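Local coordinates for protein phosphoserine aminotransferase SerC (Cytophaga hutchinsonii ATCC 33406, PDB 3FFR) that probably catalyses the pyridoxal-phosphate-dependent transfer of an amino group from glutamate to 3-phosphohydroxypyruvate in serine biosynthesis, at residues E29-G32 with V33-H36; I125-P128 with A129-I133; E348-H351 with K352-T356. All blocks are in the same frame, centred on the assembly; numbering follows the deposited sequence. Where two conformers were deposited one is given.

Contact 1: E29-G32 with V33-H36; sequences EKIG and VISH. With SER (serine), chain B.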
# COMPACT_ATOMS: atom_id res chain seq x y z
N GLU A 29 -17.34 12.86 -3.25
CA GLU A 29 -16.72 13.15 -4.57
C GLU A 29 -16.34 11.90 -5.34
O GLU A 29 -15.87 12.00 -6.47
CB GLU A 29 -15.49 14.02 -4.44
CG GLU A 29 -15.85 15.42 -3.86
CD GLU A 29 -14.70 16.42 -3.85
OE1 GLU A 29 -13.59 16.12 -4.33
OE2 GLU A 29 -14.92 17.55 -3.36
N LYS A 30 -16.54 10.75 -4.71
CA LYS A 30 -16.18 9.46 -5.32
C LYS A 30 -14.69 9.34 -5.67
O LYS A 30 -14.31 8.77 -6.68
CB LYS A 30 -17.09 9.12 -6.53
CG LYS A 30 -18.52 8.88 -6.07
CD LYS A 30 -19.36 8.28 -7.20
CE LYS A 30 -20.72 7.79 -6.68
NZ LYS A 30 -21.54 7.11 -7.72
N ILE A 31 -13.87 9.86 -4.78
CA ILE A 31 -12.43 9.83 -4.96
C ILE A 31 -11.93 8.39 -5.11
O ILE A 31 -10.95 8.13 -5.80
CB ILE A 31 -11.69 10.55 -3.77
CG1 ILE A 31 -12.01 12.03 -3.73
CG2 ILE A 31 -10.14 10.31 -3.86
CD1 ILE A 31 -11.56 12.80 -4.96
N GLY A 32 -12.66 7.46 -4.50
CA GLY A 32 -12.27 6.03 -4.50
C GLY A 32 -12.65 5.29 -5.78
O GLY A 32 -12.25 4.14 -6.03
N VAL A 33 -13.39 6.02 -6.61
CA VAL A 33 -13.96 5.51 -7.85
C VAL A 33 -13.24 6.00 -9.10
O VAL A 33 -13.17 5.31 -10.12
CB VAL A 33 -15.48 5.90 -7.95
CG1 VAL A 33 -16.12 5.46 -9.29
CG2 VAL A 33 -16.26 5.28 -6.76
N ILE A 34 -12.76 7.24 -9.03
CA ILE A 34 -12.11 7.86 -10.19
C ILE A 34 -10.87 7.08 -10.61
O ILE A 34 -10.19 6.43 -9.80
CB ILE A 34 -11.76 9.38 -9.97
CG1 ILE A 34 -10.70 9.52 -8.86
CG2 ILE A 34 -13.06 10.19 -9.69
CD1 ILE A 34 -10.21 10.91 -8.60
N SER A 35 -10.59 7.14 -11.90
CA SER A 35 -9.38 6.50 -12.43
C SER A 35 -8.13 7.21 -11.94
O SER A 35 -8.07 8.44 -11.87
CB SER A 35 -9.37 6.55 -13.96
OG SER A 35 -8.15 6.06 -14.44
N HIS A 36 -7.15 6.40 -11.60
CA HIS A 36 -5.81 6.87 -11.23
C HIS A 36 -5.03 7.43 -12.44
O HIS A 36 -3.88 7.87 -12.32
CB HIS A 36 -5.00 5.77 -10.52
CG HIS A 36 -4.76 4.56 -11.36
ND1 HIS A 36 -5.78 3.82 -11.93
CD2 HIS A 36 -3.61 3.96 -11.74
CE1 HIS A 36 -5.27 2.82 -12.61
NE2 HIS A 36 -3.95 2.89 -12.52
N SER B . -2.87 0.78 -13.96
CA SER B . -3.54 0.32 -15.19
C SER B . -2.94 1.09 -16.32
O SER B . -1.93 0.60 -16.82
CB SER B . -5.08 0.42 -15.15
OG SER B . -5.67 -0.35 -14.07
OXT SER B . -3.36 2.17 -16.71
O HOH W 1 -9.32 6.33 -7.23
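Lys30 and Val33 touch where the chain turns away from the end of helix 19-28. Lys30 has positive phi and belongs to a Schellman motif. Its carbonyl oxygen is the hub of the tight part and takes two backbone N-H groups. Val33 N donates at 2.9 Å to Lys30 O from above the carbonyl plane, 58° out of it. Ile34 N, at 3.2 Å from the same Lys30 O, comes in nearly along the C=O axis. Side chains close in around these bonds. Val33 CB and Lys30 CB lie 3.9 Å apart. Ile34 CG1 sits between its own backbone N and carbonyl carbon (chi1 66°), which lays it 3.4 Å from Ile31 O. One water ties the chain further, donating to Ile31 O at 2.8 Å and to Ile34 O.

The looser part is apolar. The two CD1 methyls of Ile31 and Ile34 meet only at 4.3 Å. Helix 39-55 packs against both isoleucines through Lys40. The extended Lys30 chain crosses to the second subunit, where NZ hydrogen-bonds Lys5 O and forms a salt bridge with Glu14. Past Ile34 the chain leaves the turn and reaches a bound serine. SER N donates to His36 NE2 at 2.8 Å, in the plane of the ring at its edge. Arg37 NE of this chain and Tyr329 OH of the second subunit also hydrogen-bond this serine. The chemistry implies a compact, backbone-bonded turn behind a histidine that faces a ligand site between subunits, consistent with the shared active sites of this family.

Contact 2: I125-P128 with A129-I133; sequences ITVP and ADAEI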
# COMPACT_ATOMS: atom_id res chain seq x y z
N ILE A 125 32.32 9.80 15.50
CA ILE A 125 31.92 8.89 14.42
C ILE A 125 32.62 9.16 13.10
O ILE A 125 32.75 10.31 12.68
CB ILE A 125 30.38 9.00 14.20
CG1 ILE A 125 29.65 8.65 15.51
CG2 ILE A 125 29.89 8.10 13.04
CD1 ILE A 125 28.11 8.78 15.41
N THR A 126 33.10 8.09 12.48
CA THR A 126 33.66 8.18 11.14
C THR A 126 32.83 7.24 10.24
O THR A 126 32.17 6.32 10.70
CB THR A 126 35.15 7.80 11.09
OG1 THR A 126 35.30 6.46 11.55
CG2 THR A 126 36.01 8.76 11.93
N VAL A 127 32.86 7.50 8.95
CA VAL A 127 32.14 6.71 7.96
C VAL A 127 33.13 6.22 6.92
O VAL A 127 33.87 7.04 6.32
CB VAL A 127 31.06 7.55 7.25
CG1 VAL A 127 30.36 6.72 6.18
CG2 VAL A 127 30.05 8.15 8.27
N PRO A 128 33.20 4.88 6.71
CA PRO A 128 34.13 4.39 5.70
C PRO A 128 33.86 4.99 4.34
O PRO A 128 32.71 5.20 3.93
CB PRO A 128 33.89 2.89 5.68
CG PRO A 128 33.36 2.58 7.06
CD PRO A 128 32.57 3.79 7.48
N ALA A 129 34.95 5.20 3.61
CA ALA A 129 34.87 5.80 2.29
C ALA A 129 34.05 4.99 1.31
O ALA A 129 33.41 5.56 0.41
CB ALA A 129 36.30 6.06 1.74
N ASP A 130 34.07 3.68 1.47
CA ASP A 130 33.36 2.79 0.52
C ASP A 130 31.88 2.57 0.85
O ASP A 130 31.19 1.83 0.18
CB ASP A 130 34.09 1.45 0.30
CG ASP A 130 34.16 0.60 1.53
OD1 ASP A 130 33.72 1.06 2.61
OD2 ASP A 130 34.67 -0.54 1.41
N ALA A 131 31.41 3.23 1.90
CA ALA A 131 29.96 3.24 2.21
C ALA A 131 29.29 4.10 1.13
O ALA A 131 29.69 5.25 0.91
CB ALA A 131 29.67 3.83 3.60
N GLU A 132 28.27 3.56 0.49
CA GLU A 132 27.58 4.25 -0.62
C GLU A 132 26.47 5.14 -0.14
O GLU A 132 26.09 6.11 -0.81
CB GLU A 132 27.03 3.24 -1.63
CG GLU A 132 28.10 2.40 -2.25
CD GLU A 132 27.54 1.22 -3.04
OE1 GLU A 132 26.65 1.47 -3.87
OE2 GLU A 132 28.04 0.07 -2.85
N ILE A 133 25.89 4.73 0.98
CA ILE A 133 24.79 5.47 1.60
C ILE A 133 24.99 5.48 3.10
O ILE A 133 25.67 4.61 3.66
CB ILE A 133 23.39 4.91 1.21
CG1 ILE A 133 23.08 3.62 1.97
CG2 ILE A 133 23.27 4.71 -0.35
CD1 ILE A 133 21.57 3.15 1.84
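A type I beta turn from Pro128 to Ala131 leads the chain into strand 133-137 of the large mixed sheet, and Pro128 and Ala131 close it. Ala131 N donates to Pro128 O at 3.1 Å. The bond is fairly straight, with 158° at the hydrogen. The N-H arrives from above the carbonyl plane rather than on a lone pair.

The inner side is apolar. With CG1 anti to the backbone N (chi1 178°), Val127 brings CG1 to 3.9 Å from Ala131 CB. The methyl carbon CB of Ala131 also lies 3.4 Å from Pro128 O. Phe87 of strand 85-90 packs on Val127, Pro128 and Ala131.

The outer side is polar. Asp130 CB points away from 125-128, yet its carboxylate turns back, and Asp130 OD1 comes 3.6 Å from Pro128 CB. A chi1 of 65° places CG between the backbone N and the carbonyl carbon and makes this return possible. Tyr110 OH bonds OD1, and Lys85 forms a salt bridge with OD2, which together fix the rotation of the carboxylate. Asn159 ND2 bonds Ala129 O, and so holds the turn from a neighbouring loop. A polyether chain, probably from the crystallisation liquor, lies close to the Asp130 side chain.

The arrangement is that of a surface beta turn, apolar beneath and charged outside, at the entry to a strand of the aminotransferase sheet.

Contact 3: E348-H351 with K352-T356; sequences EQVH and KLVQT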
# COMPACT_ATOMS: atom_id res chain seq x y z
N GLU A 348 -5.15 21.16 24.53
CA GLU A 348 -6.13 20.88 25.58
C GLU A 348 -6.16 19.41 25.90
O GLU A 348 -6.31 19.06 27.06
CB GLU A 348 -7.54 21.42 25.28
CG GLU A 348 -8.52 21.14 26.44
CD GLU A 348 -7.96 21.47 27.84
OE1 GLU A 348 -7.48 22.60 28.09
OE2 GLU A 348 -8.03 20.57 28.72
N GLN A 349 -5.99 18.57 24.88
CA GLN A 349 -5.96 17.12 25.09
C GLN A 349 -4.75 16.72 25.95
O GLN A 349 -4.86 15.93 26.88
CB GLN A 349 -5.93 16.37 23.75
CG GLN A 349 -7.29 16.40 23.03
CD GLN A 349 -7.22 15.87 21.60
OE1 GLN A 349 -6.21 16.03 20.93
NE2 GLN A 349 -8.33 15.28 21.12
N VAL A 350 -3.60 17.32 25.66
CA VAL A 350 -2.37 17.01 26.40
C VAL A 350 -2.50 17.51 27.84
O VAL A 350 -2.09 16.84 28.80
CB VAL A 350 -1.10 17.55 25.70
CG1 VAL A 350 0.12 17.41 26.59
CG2 VAL A 350 -0.87 16.77 24.38
N HIS A 351 -3.10 18.68 27.98
CA HIS A 351 -3.34 19.25 29.28
C HIS A 351 -4.20 18.30 30.11
O HIS A 351 -3.94 18.09 31.29
CB HIS A 351 -4.02 20.62 29.19
CG HIS A 351 -4.08 21.34 30.49
ND1 HIS A 351 -5.13 21.19 31.38
CD2 HIS A 351 -3.22 22.21 31.08
CE1 HIS A 351 -4.91 21.93 32.45
NE2 HIS A 351 -3.76 22.55 32.29
N LYS A 352 -5.22 17.75 29.48
CA LYS A 352 -6.11 16.81 30.16
C LYS A 352 -5.36 15.56 30.56
O LYS A 352 -5.50 15.04 31.67
CB LYS A 352 -7.34 16.44 29.34
CG LYS A 352 -8.25 15.41 30.03
CD LYS A 352 -9.43 15.00 29.13
CE LYS A 352 -10.37 13.96 29.81
NZ LYS A 352 -11.46 13.47 28.90
N LEU A 353 -4.51 15.09 29.65
CA LEU A 353 -3.70 13.90 29.93
C LEU A 353 -2.79 14.14 31.14
O LEU A 353 -2.75 13.32 32.08
CB LEU A 353 -2.84 13.49 28.72
CG LEU A 353 -1.89 12.31 28.96
CD1 LEU A 353 -2.59 10.99 29.19
CD2 LEU A 353 -0.91 12.20 27.74
N VAL A 354 -2.07 15.25 31.12
CA VAL A 354 -1.08 15.55 32.18
C VAL A 354 -1.79 15.75 33.53
O VAL A 354 -1.35 15.26 34.58
CB VAL A 354 -0.16 16.73 31.82
CG1 VAL A 354 0.70 17.17 33.02
CG2 VAL A 354 0.74 16.34 30.63
N GLN A 355 -2.92 16.43 33.49
CA GLN A 355 -3.64 16.70 34.72
C GLN A 355 -4.17 15.42 35.33
O GLN A 355 -4.17 15.23 36.56
CB GLN A 355 -4.80 17.67 34.49
CG GLN A 355 -5.77 17.75 35.65
CD GLN A 355 -6.99 18.58 35.29
OE1 GLN A 355 -6.90 19.80 35.13
NE2 GLN A 355 -8.14 17.90 35.14
N THR A 356 -4.60 14.53 34.46
CA THR A 356 -5.19 13.27 34.89
C THR A 356 -4.08 12.40 35.47
O THR A 356 -4.24 11.78 36.52
CB THR A 356 -5.94 12.57 33.74
OG1 THR A 356 -6.98 13.43 33.27
CG2 THR A 356 -6.53 11.26 34.20
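His351, Lys352 and Val350 lose the most surface here, one helical turn from their partners on helix 347-360. His351 O accepts from Gln355 N at 2.9 Å, and their side chains run out on the exposed side. Both have CG anti to the backbone N (chi1 -171° for His351). The imidazole and the amide come only loosely together, with His351 CE1 and Gln355 OE1 4.0 Å apart and the two planes 77° apart. His351 was deposited in two conformers, so this approach describes one of them.

Lys352 N donates to Glu348 O at 3.0 Å. Lys352 CB rests 3.5 Å from Gln349 O, and the fully extended chain then runs on to give NZ to Phe321 O. Lys352 O is gripped twice by Thr356. Thr356 OG1 donates to Lys352 O at 2.7 Å from one face of the carbonyl plane, and Thr356 N comes from the other.

Val350 lies on the buried side. Val354 N bonds Val350 O at 2.8 Å. Val350 CG1 and Val354 CG2 touch at 4.2 Å, and Val354 CG2 also leans on Val350 O at 3.4 Å. Ile278 of helix 264-284 packs on both valines.

Glu348, His351 and Gln355 lie on the exposed side, where His351 takes two conformations. The valines and Leu353 face the protein. Such a division of apolar and polar groups, over regular backbone bonds, makes this an amphipathic helix.

The three contacts lie far apart and join different elements. Contact 1 is buried at the subunit interface, between helices 19-28 and 39-55. Contacts 2 and 3 are partly buried, and no other chain of the assembly touches them. Contact 2 leads into the seven-stranded sheet, while contact 3 packs on two strands of the five-stranded one; their centres are 45 Å apart. Contacts 1 and 2 sit on opposite sides of the chain's centre, with nearest atoms about 29 Å apart. The chemistry follows the place. Contact 1 is an irregular turn with a water bridge beside a ligand. Contact 2 has one turn bond and an outer carboxylate. Contact 3 has repeated helical bonds.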